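Long-range contacts in RNA-binding protein RO60 (Deinococcus radiodurans, PDB 2NVO), which binds several small RNAs that accumulate during recovery from ultraviolet irradiation and contributes to the resistance of the bacterium to such irradiation: residues L106-K111 with D144-W149; A164-L169 with D197-A202; V324-Q329 with R342-L347. All blocks are in the same frame, centred on the assembly; numbering follows the deposited sequence.

Contact 1: L106-K111 with D144-W149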
loop_
_atom_site.group_PDB
_atom_site.type_symbol
_atom_site.label_atom_id
_atom_site.label_comp_id
_atom_site.label_asym_id
_atom_site.label_seq_id
_atom_site.Cartn_x
_atom_site.Cartn_y
_atom_site.Cartn_z
ATOM N N LEU A 106 8.187 18.114 -0.498
ATOM C CA LEU A 106 7.872 19.098 -1.527
ATOM C C LEU A 106 7.376 20.400 -0.917
ATOM O O LEU A 106 7.796 21.483 -1.334
ATOM C CB LEU A 106 6.845 18.559 -2.527
ATOM C CG LEU A 106 6.756 19.380 -3.823
ATOM C CD1 LEU A 106 7.962 19.143 -4.739
ATOM C CD2 LEU A 106 5.471 19.087 -4.580
ATOM N N ALA A 107 6.488 20.299 0.070
ATOM C CA ALA A 107 6.041 21.473 0.797
ATOM C C ALA A 107 7.210 22.217 1.424
ATOM O O ALA A 107 7.282 23.442 1.328
ATOM C CB ALA A 107 5.007 21.101 1.859
ATOM N N LEU A 108 8.120 21.489 2.070
ATOM C CA LEU A 108 9.253 22.114 2.756
ATOM C C LEU A 108 10.115 22.919 1.786
ATOM O O LEU A 108 10.483 24.060 2.063
ATOM C CB LEU A 108 10.127 21.072 3.469
ATOM C CG LEU A 108 9.596 20.385 4.725
ATOM C CD1 LEU A 108 10.448 19.161 5.076
ATOM C CD2 LEU A 108 9.551 21.366 5.892
ATOM N N ILE A 109 10.451 22.306 0.660
ATOM C CA ILE A 109 11.222 22.982 -0.370
ATOM C C ILE A 109 10.450 24.197 -0.896
ATOM O O ILE A 109 10.937 25.329 -0.847
ATOM C CB ILE A 109 11.550 22.032 -1.533
ATOM C CG1 ILE A 109 12.290 20.789 -1.030
ATOM C CG2 ILE A 109 12.377 22.762 -2.598
ATOM C CD1 ILE A 109 12.479 19.722 -2.107
ATOM N N ALA A 110 9.233 23.957 -1.368
ATOM C CA ALA A 110 8.403 25.003 -1.945
ATOM C C ALA A 110 8.215 26.186 -1.003
ATOM O O ALA A 110 8.197 27.335 -1.447
ATOM C CB ALA A 110 7.044 24.441 -2.370
ATOM N N LYS A 111 8.087 25.906 0.291
ATOM C CA LYS A 111 7.731 26.946 1.251
ATOM C C LYS A 111 8.924 27.557 1.970
ATOM O O LYS A 111 8.868 28.711 2.372
ATOM C CB LYS A 111 6.736 26.426 2.291
ATOM C CG LYS A 111 5.407 25.948 1.726
ATOM C CD LYS A 111 4.581 27.074 1.139
ATOM C CE LYS A 111 4.205 28.108 2.190
ATOM N NZ LYS A 111 3.077 28.979 1.749
ATOM N N ASP A 144 0.712 24.694 5.035
ATOM C CA ASP A 144 0.103 25.795 5.770
ATOM C C ASP A 144 0.817 26.069 7.088
ATOM O O ASP A 144 0.577 27.086 7.731
ATOM C CB ASP A 144 -1.425 25.654 5.932
ATOM C CG ASP A 144 -1.845 24.567 6.934
ATOM O OD1 ASP A 144 -1.028 24.137 7.779
ATOM O OD2 ASP A 144 -3.028 24.158 6.873
ATOM N N ALA A 145 1.721 25.172 7.464
ATOM C CA ALA A 145 2.516 25.364 8.668
ATOM C C ALA A 145 3.898 25.912 8.349
ATOM O O ALA A 145 4.787 25.871 9.193
ATOM C CB ALA A 145 2.637 24.059 9.432
ATOM N N LEU A 146 4.078 26.433 7.138
ATOM C CA LEU A 146 5.402 26.849 6.692
ATOM C C LEU A 146 5.412 28.254 6.084
ATOM O O LEU A 146 6.481 28.808 5.812
ATOM C CB LEU A 146 5.966 25.852 5.672
ATOM C CG LEU A 146 5.962 24.356 5.996
ATOM C CD1 LEU A 146 6.464 23.560 4.801
ATOM C CD2 LEU A 146 6.790 24.053 7.221
ATOM N N GLY A 147 4.235 28.828 5.860
ATOM C CA GLY A 147 4.160 30.150 5.265
ATOM C C GLY A 147 2.775 30.516 4.774
ATOM O O GLY A 147 1.896 29.656 4.687
ATOM N N GLY A 148 2.586 31.797 4.458
ATOM C CA GLY A 148 1.315 32.304 3.966
ATOM C C GLY A 148 1.192 32.289 2.451
ATOM O O GLY A 148 2.013 31.695 1.751
ATOM N N TRP A 149 0.166 32.955 1.937
ATOM C CA TRP A 149 -0.147 32.872 0.512
ATOM C C TRP A 149 0.490 34.002 -0.303
ATOM O O TRP A 149 -0.197 34.908 -0.777
ATOM C CB TRP A 149 -1.665 32.838 0.293
ATOM C CG TRP A 149 -2.306 31.501 0.600
ATOM C CD1 TRP A 149 -2.554 30.971 1.838
ATOM C CD2 TRP A 149 -2.777 30.532 -0.350
ATOM N NE1 TRP A 149 -3.146 29.735 1.715
ATOM C CE2 TRP A 149 -3.292 29.443 0.387
ATOM C CE3 TRP A 149 -2.817 30.484 -1.746
ATOM C CZ2 TRP A 149 -3.840 28.318 -0.235
ATOM C CZ3 TRP A 149 -3.359 29.365 -2.357
ATOM C CH2 TRP A 149 -3.864 28.300 -1.603
#

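Contact 2: A164-L169 with D197-A202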
loop_
_atom_site.group_PDB
_atom_site.type_symbol
_atom_site.label_atom_id
_atom_site.label_comp_id
_atom_site.label_asym_id
_atom_site.label_seq_id
_atom_site.Cartn_x
_atom_site.Cartn_y
_atom_site.Cartn_z
ATOM N N ALA A 164 -5.127 20.807 -15.070
ATOM C CA ALA A 164 -5.958 19.606 -15.057
ATOM C C ALA A 164 -7.095 19.675 -16.074
ATOM O O ALA A 164 -7.791 20.688 -16.164
ATOM C CB ALA A 164 -6.525 19.376 -13.650
ATOM N N ASP A 165 -7.310 18.587 -16.810
ATOM C CA ASP A 165 -8.369 18.562 -17.821
ATOM C C ASP A 165 -9.767 18.484 -17.202
ATOM O O ASP A 165 -9.923 18.168 -16.020
ATOM C CB ASP A 165 -8.122 17.473 -18.887
ATOM C CG ASP A 165 -8.858 16.157 -18.604
ATOM O OD1 ASP A 165 -9.009 15.764 -17.427
ATOM O OD2 ASP A 165 -9.269 15.497 -19.587
ATOM N N VAL A 166 -10.779 18.793 -18.005
ATOM C CA VAL A 166 -12.146 18.909 -17.516
ATOM C C VAL A 166 -12.644 17.606 -16.857
ATOM O O VAL A 166 -13.538 17.628 -16.002
ATOM C CB VAL A 166 -13.099 19.375 -18.647
ATOM C CG1 VAL A 166 -13.101 18.370 -19.805
ATOM C CG2 VAL A 166 -14.509 19.617 -18.116
ATOM N N ASP A 167 -12.048 16.479 -17.237
ATOM C CA ASP A 167 -12.436 15.184 -16.676
ATOM C C ASP A 167 -11.822 14.958 -15.290
ATOM O O ASP A 167 -12.491 14.459 -14.383
ATOM C CB ASP A 167 -12.063 14.051 -17.633
ATOM C CG ASP A 167 -12.670 14.239 -19.021
ATOM O OD1 ASP A 167 -13.898 14.449 -19.123
ATOM O OD2 ASP A 167 -11.913 14.184 -20.008
ATOM N N LYS A 168 -10.557 15.330 -15.123
ATOM C CA LYS A 168 -9.924 15.238 -13.811
ATOM C C LYS A 168 -10.548 16.239 -12.843
ATOM O O LYS A 168 -10.717 15.950 -11.655
ATOM C CB LYS A 168 -8.418 15.471 -13.887
ATOM C CG LYS A 168 -7.803 15.689 -12.508
ATOM C CD LYS A 168 -6.338 16.103 -12.556
ATOM C CE LYS A 168 -5.409 14.904 -12.482
ATOM N NZ LYS A 168 -4.028 15.314 -12.096
ATOM N N LEU A 169 -10.894 17.417 -13.349
ATOM C CA LEU A 169 -11.505 18.425 -12.498
ATOM C C LEU A 169 -12.864 17.956 -11.995
ATOM O O LEU A 169 -13.187 18.117 -10.811
ATOM C CB LEU A 169 -11.639 19.763 -13.227
ATOM C CG LEU A 169 -10.357 20.581 -13.388
ATOM C CD1 LEU A 169 -10.695 21.977 -13.907
ATOM C CD2 LEU A 169 -9.574 20.664 -12.075
ATOM N N ASP A 197 -10.513 27.767 -21.226
ATOM C CA ASP A 197 -11.778 27.201 -21.689
ATOM C C ASP A 197 -12.911 27.274 -20.675
ATOM O O ASP A 197 -12.727 27.018 -19.474
ATOM C CB ASP A 197 -11.597 25.761 -22.148
ATOM C CG ASP A 197 -11.222 24.855 -21.022
ATOM O OD1 ASP A 197 -12.044 23.983 -20.664
ATOM O OD2 ASP A 197 -10.114 25.045 -20.476
ATOM N N ALA A 198 -14.092 27.602 -21.186
ATOM C CA ALA A 198 -15.255 27.872 -20.349
ATOM C C ALA A 198 -15.719 26.646 -19.566
ATOM O O ALA A 198 -16.272 26.783 -18.475
ATOM C CB ALA A 198 -16.393 28.422 -21.189
ATOM N N ALA A 199 -15.507 25.463 -20.137
ATOM C CA ALA A 199 -15.914 24.217 -19.495
ATOM C C ALA A 199 -15.198 24.064 -18.157
ATOM O O ALA A 199 -15.829 23.891 -17.112
ATOM C CB ALA A 199 -15.620 23.028 -20.398
ATOM N N ARG A 200 -13.876 24.150 -18.191
ATOM C CA ARG A 200 -13.090 24.005 -16.981
ATOM C C ARG A 200 -13.354 25.107 -15.963
ATOM O O ARG A 200 -13.387 24.839 -14.762
ATOM C CB ARG A 200 -11.610 23.888 -17.306
ATOM C CG ARG A 200 -11.244 22.518 -17.835
ATOM C CD ARG A 200 -9.752 22.346 -17.851
ATOM N NE ARG A 200 -9.109 23.416 -18.602
ATOM C CZ ARG A 200 -7.795 23.591 -18.666
ATOM N NH1 ARG A 200 -6.987 22.757 -18.025
ATOM N NH2 ARG A 200 -7.290 24.593 -19.375
ATOM N N ASN A 201 -13.557 26.335 -16.438
ATOM C CA ASN A 201 -13.896 27.441 -15.545
ATOM C C ASN A 201 -15.240 27.191 -14.879
ATOM O O ASN A 201 -15.473 27.600 -13.742
ATOM C CB ASN A 201 -13.930 28.770 -16.305
ATOM C CG ASN A 201 -12.543 29.310 -16.599
ATOM O OD1 ASN A 201 -11.580 28.976 -15.914
ATOM N ND2 ASN A 201 -12.436 30.153 -17.622
ATOM N N ALA A 202 -16.124 26.525 -15.617
ATOM C CA ALA A 202 -17.449 26.183 -15.128
ATOM C C ALA A 202 -17.372 25.170 -13.982
ATOM O O ALA A 202 -18.108 25.286 -12.996
ATOM C CB ALA A 202 -18.313 25.649 -16.268
#

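Contact 3: V324-Q329 with R342-L347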
loop_
_atom_site.group_PDB
_atom_site.type_symbol
_atom_site.label_atom_id
_atom_site.label_comp_id
_atom_site.label_asym_id
_atom_site.label_seq_id
_atom_site.Cartn_x
_atom_site.Cartn_y
_atom_site.Cartn_z
ATOM N N VAL A 324 -11.120 -12.832 4.379
ATOM C CA VAL A 324 -12.151 -11.824 4.676
ATOM C C VAL A 324 -13.531 -12.328 4.260
ATOM O O VAL A 324 -14.508 -12.260 5.023
ATOM C CB VAL A 324 -11.871 -10.493 3.958
ATOM C CG1 VAL A 324 -13.090 -9.559 4.063
ATOM C CG2 VAL A 324 -10.645 -9.816 4.554
ATOM N N TYR A 325 -13.599 -12.851 3.038
ATOM C CA TYR A 325 -14.850 -13.344 2.490
ATOM C C TYR A 325 -15.382 -14.558 3.235
ATOM O O TYR A 325 -16.578 -14.665 3.481
ATOM C CB TYR A 325 -14.679 -13.660 0.987
ATOM C CG TYR A 325 -15.902 -14.268 0.343
ATOM C CD1 TYR A 325 -17.098 -13.564 0.279
ATOM C CD2 TYR A 325 -15.860 -15.549 -0.201
ATOM C CE1 TYR A 325 -18.232 -14.134 -0.310
ATOM C CE2 TYR A 325 -16.972 -16.119 -0.781
ATOM C CZ TYR A 325 -18.153 -15.407 -0.836
ATOM O OH TYR A 325 -19.254 -15.981 -1.417
ATOM N N ALA A 326 -14.498 -15.476 3.613
ATOM C CA ALA A 326 -14.944 -16.729 4.202
ATOM C C ALA A 326 -15.541 -16.538 5.593
ATOM O O ALA A 326 -16.197 -17.439 6.113
ATOM C CB ALA A 326 -13.813 -17.758 4.236
ATOM N N GLN A 327 -15.330 -15.363 6.175
ATOM C CA GLN A 327 -15.852 -15.065 7.506
ATOM C C GLN A 327 -17.371 -14.950 7.486
ATOM O O GLN A 327 -18.048 -15.326 8.455
ATOM C CB GLN A 327 -15.253 -13.763 8.041
ATOM C CG GLN A 327 -13.862 -13.921 8.593
ATOM C CD GLN A 327 -13.850 -14.816 9.809
ATOM O OE1 GLN A 327 -14.776 -14.780 10.616
ATOM N NE2 GLN A 327 -12.816 -15.637 9.938
ATOM N N GLY A 328 -17.901 -14.416 6.388
ATOM C CA GLY A 328 -19.338 -14.268 6.237
ATOM C C GLY A 328 -19.879 -13.175 7.142
ATOM O O GLY A 328 -21.080 -13.082 7.380
ATOM N N GLN A 329 -18.971 -12.347 7.644
ATOM C CA GLN A 329 -19.307 -11.274 8.568
ATOM C C GLN A 329 -18.174 -10.271 8.517
ATOM O O GLN A 329 -17.004 -10.659 8.534
ATOM C CB GLN A 329 -19.446 -11.823 9.992
ATOM C CG GLN A 329 -19.943 -10.800 11.011
ATOM C CD GLN A 329 -19.678 -11.228 12.444
ATOM O OE1 GLN A 329 -18.780 -12.031 12.704
ATOM N NE2 GLN A 329 -20.457 -10.691 13.382
ATOM N N ARG A 342 -17.439 -22.496 -3.693
ATOM C CA ARG A 342 -16.650 -22.544 -4.921
ATOM C C ARG A 342 -15.974 -21.203 -5.229
ATOM O O ARG A 342 -15.027 -21.153 -6.006
ATOM C CB ARG A 342 -17.498 -23.056 -6.104
ATOM C CG ARG A 342 -17.665 -24.578 -6.111
ATOM C CD ARG A 342 -18.607 -25.082 -7.218
ATOM N NE ARG A 342 -18.030 -24.871 -8.536
ATOM C CZ ARG A 342 -18.403 -23.910 -9.367
ATOM N NH1 ARG A 342 -19.380 -23.086 -9.023
ATOM N NH2 ARG A 342 -17.810 -23.788 -10.549
ATOM N N VAL A 343 -16.462 -20.118 -4.629
ATOM C CA VAL A 343 -15.802 -18.815 -4.761
ATOM C C VAL A 343 -14.571 -18.805 -3.858
ATOM O O VAL A 343 -13.492 -18.388 -4.268
ATOM C CB VAL A 343 -16.737 -17.627 -4.403
ATOM C CG1 VAL A 343 -15.972 -16.320 -4.346
ATOM C CG2 VAL A 343 -17.889 -17.507 -5.420
ATOM N N VAL A 344 -14.743 -19.282 -2.627
ATOM C CA VAL A 344 -13.601 -19.491 -1.739
ATOM C C VAL A 344 -12.545 -20.331 -2.439
ATOM O O VAL A 344 -11.357 -20.020 -2.395
ATOM C CB VAL A 344 -14.022 -20.186 -0.438
ATOM C CG1 VAL A 344 -12.789 -20.696 0.307
ATOM C CG2 VAL A 344 -14.829 -19.227 0.417
ATOM N N ASP A 345 -12.996 -21.387 -3.111
ATOM C CA ASP A 345 -12.112 -22.260 -3.883
ATOM C C ASP A 345 -11.366 -21.511 -4.976
ATOM O O ASP A 345 -10.191 -21.759 -5.220
ATOM C CB ASP A 345 -12.908 -23.382 -4.555
ATOM C CG ASP A 345 -13.165 -24.561 -3.641
ATOM O OD1 ASP A 345 -12.481 -24.687 -2.601
ATOM O OD2 ASP A 345 -14.056 -25.372 -3.980
ATOM N N ALA A 346 -12.066 -20.630 -5.679
ATOM C CA ALA A 346 -11.458 -19.920 -6.800
ATOM C C ALA A 346 -10.374 -18.973 -6.292
ATOM O O ALA A 346 -9.384 -18.686 -6.978
ATOM C CB ALA A 346 -12.508 -19.150 -7.546
ATOM N N LEU A 347 -10.595 -18.453 -5.094
ATOM C CA LEU A 347 -9.616 -17.573 -4.456
ATOM C C LEU A 347 -8.331 -18.325 -4.111
ATOM O O LEU A 347 -7.238 -17.752 -4.136
ATOM C CB LEU A 347 -10.237 -16.885 -3.247
ATOM C CG LEU A 347 -11.283 -15.839 -3.643
ATOM C CD1 LEU A 347 -12.095 -15.439 -2.436
ATOM C CD2 LEU A 347 -10.631 -14.627 -4.269
#

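Contact 1: L106-K111 with D144-W149
Three oxygens take hold of the ammonium group of Lys-111: its NZ donates to the backbone O of Gly-148 at 2.9 Å, makes a weak bond to the backbone O of Gly-147 at 3.2 Å, and is hydrogen-bonded to the hydroxyl of Thr-153 on helix 151-163. The Gly-148 carbonyl is met at a C=O...N angle of 134°, with NZ tilted from the carbonyl plane. Bends at chi2 and chi3 (-67° and -62°) fold the lysine chain round to the 144-149 loop, and CE of Lys-111 rests 3.7 Å from CA of Gly-147. The base of the lysine side chain makes apolar contacts, Lys-111 CB lying 3.5 Å from CB of Leu-146 as the two side chains pass at a slant. Leu-146 reaches back along the helix from there. Its CD1 touches the carbonyl O of Ala-107 at 3.6 Å and CD2 of Leu-108 at 3.9 Å, so one methyl touches both a backbone carbonyl and a leucine side chain. Phe-142 and Phe-139 of helix 133-143 continue the apolar cover over Ala-107. A lysine near the end of helix 100-112 thus ties down an inter-helix loop, between helices 133-143 and 151-163, of the HEAT-like repeats that build the horseshoe-shaped TROVE domain.

Contact 2: A164-L169 with D197-A202
Arg-200 lays the aliphatic part of its side chain against the first turn of helix 166-175, its CG resting 3.7 Å from CB of Val-166. Leu-169, one turn on, brings CD1 to within 4.0 Å of the same CG, the two side chains crossing at about a right angle. Beside this overlap CG2 of Val-166 touches CB of Ala-199 more loosely. The end of the arginine side chain is polar. A bend at chi3 (-55°) directs the guanidinium toward the chain just before the helix, where NH1 donates to the carbonyl O of Ala-164 at 2.9 Å. The bond is nearly straight at the hydrogen (166°) and the oxygen lies close to the guanidinium plane, yet NH1 stands above the plane of the carbonyl. On the arginine's own segment, Asp-197 holds the group: OD2 receives NE at 2.7 Å through its syn lone pair, in a salt bridge to which NH2 adds a weak bond. The same carboxylate is also an N-cap, because OD1 accepts the backbone N of Arg-200 at 3.1 Å from above the carboxylate plane. Asp-165 is the N-cap of the facing helix, but its OD1 is met nearly along the C-O bond by the backbone N of Lys-168, at 2.8 Å. Asp-196 forms a salt bridge with NH2 of Arg-200, so two acids share the positive charge. The contact therefore brings together the N-terminal ends of helices 166-175 and 198-209; farther along, Leu-169 packs on Val-203 and Leu-204 of helix 198-209, while NZ of Lys-168 hydrogen-bonds to the backbone O of Arg-131, just ahead of helix 133-143.

Contact 3: V324-Q329 with R342-L347
The ring of Tyr-325 is the bump of this contact, pushing from the last part of helix 315-326 into a hollow that Val-343, Val-344 and Leu-347 form on helix 341-354. With CG anti to the backbone N (chi1 176°), the ring extends away from its own helix and presents CD2 and CE2 to the valines. CE2 makes the closer approach, 3.7 Å from CG1 of Val-343, and the side chains of this pair run almost perpendicular to each other. CD2 meets CG2 of Val-344, another wall of the hollow, at 3.9 Å. Leu-347 closes the hollow one turn farther on, its CD1 standing 4.4 Å from CD2 of Tyr-325. All three approach the ring obliquely. The same methyl of Val-344, CG2, has a second neighbour in CB of Ala-326, at 4.2 Å, and so sits in the angle between the alanine and the tyrosine ring.

No hydrogen bond links the two segments; the polar end of the tyrosine is held by the connecting loop, where OH is hydrogen-bonded to the backbone N of Val-340. From the same loop the ring of Trp-337 meets that of Tyr-325 with nearly parallel planes, and NE1 of Trp-337 is hydrogen-bonded to the backbone O of Tyr-325. Around this pair of successive helices, Leu-278 of helix 271-283 touches both Tyr-325 and Leu-347, while Leu-302 of helix 292-302 packs on Val-343.

In the fold
All three contacts belong to the helical TROVE portion of the ring and none touches another; contacts 1 and 2 have centres about 27 Å apart, whereas contact 3 lies about 47 Å from contact 1, centre to centre, across the middle of the chain. They share no helix. Contact 3 is the most buried and wholly apolar between its segments. Contacts 1 and 2 are partly buried, and in each a long basic side chain packs its carbons on the partner before donating to backbone carbonyls: a lysine to a loop in contact 1, an arginine locked by an acid in contact 2. Contact 1 fastens a helix to a loop; the others join helices.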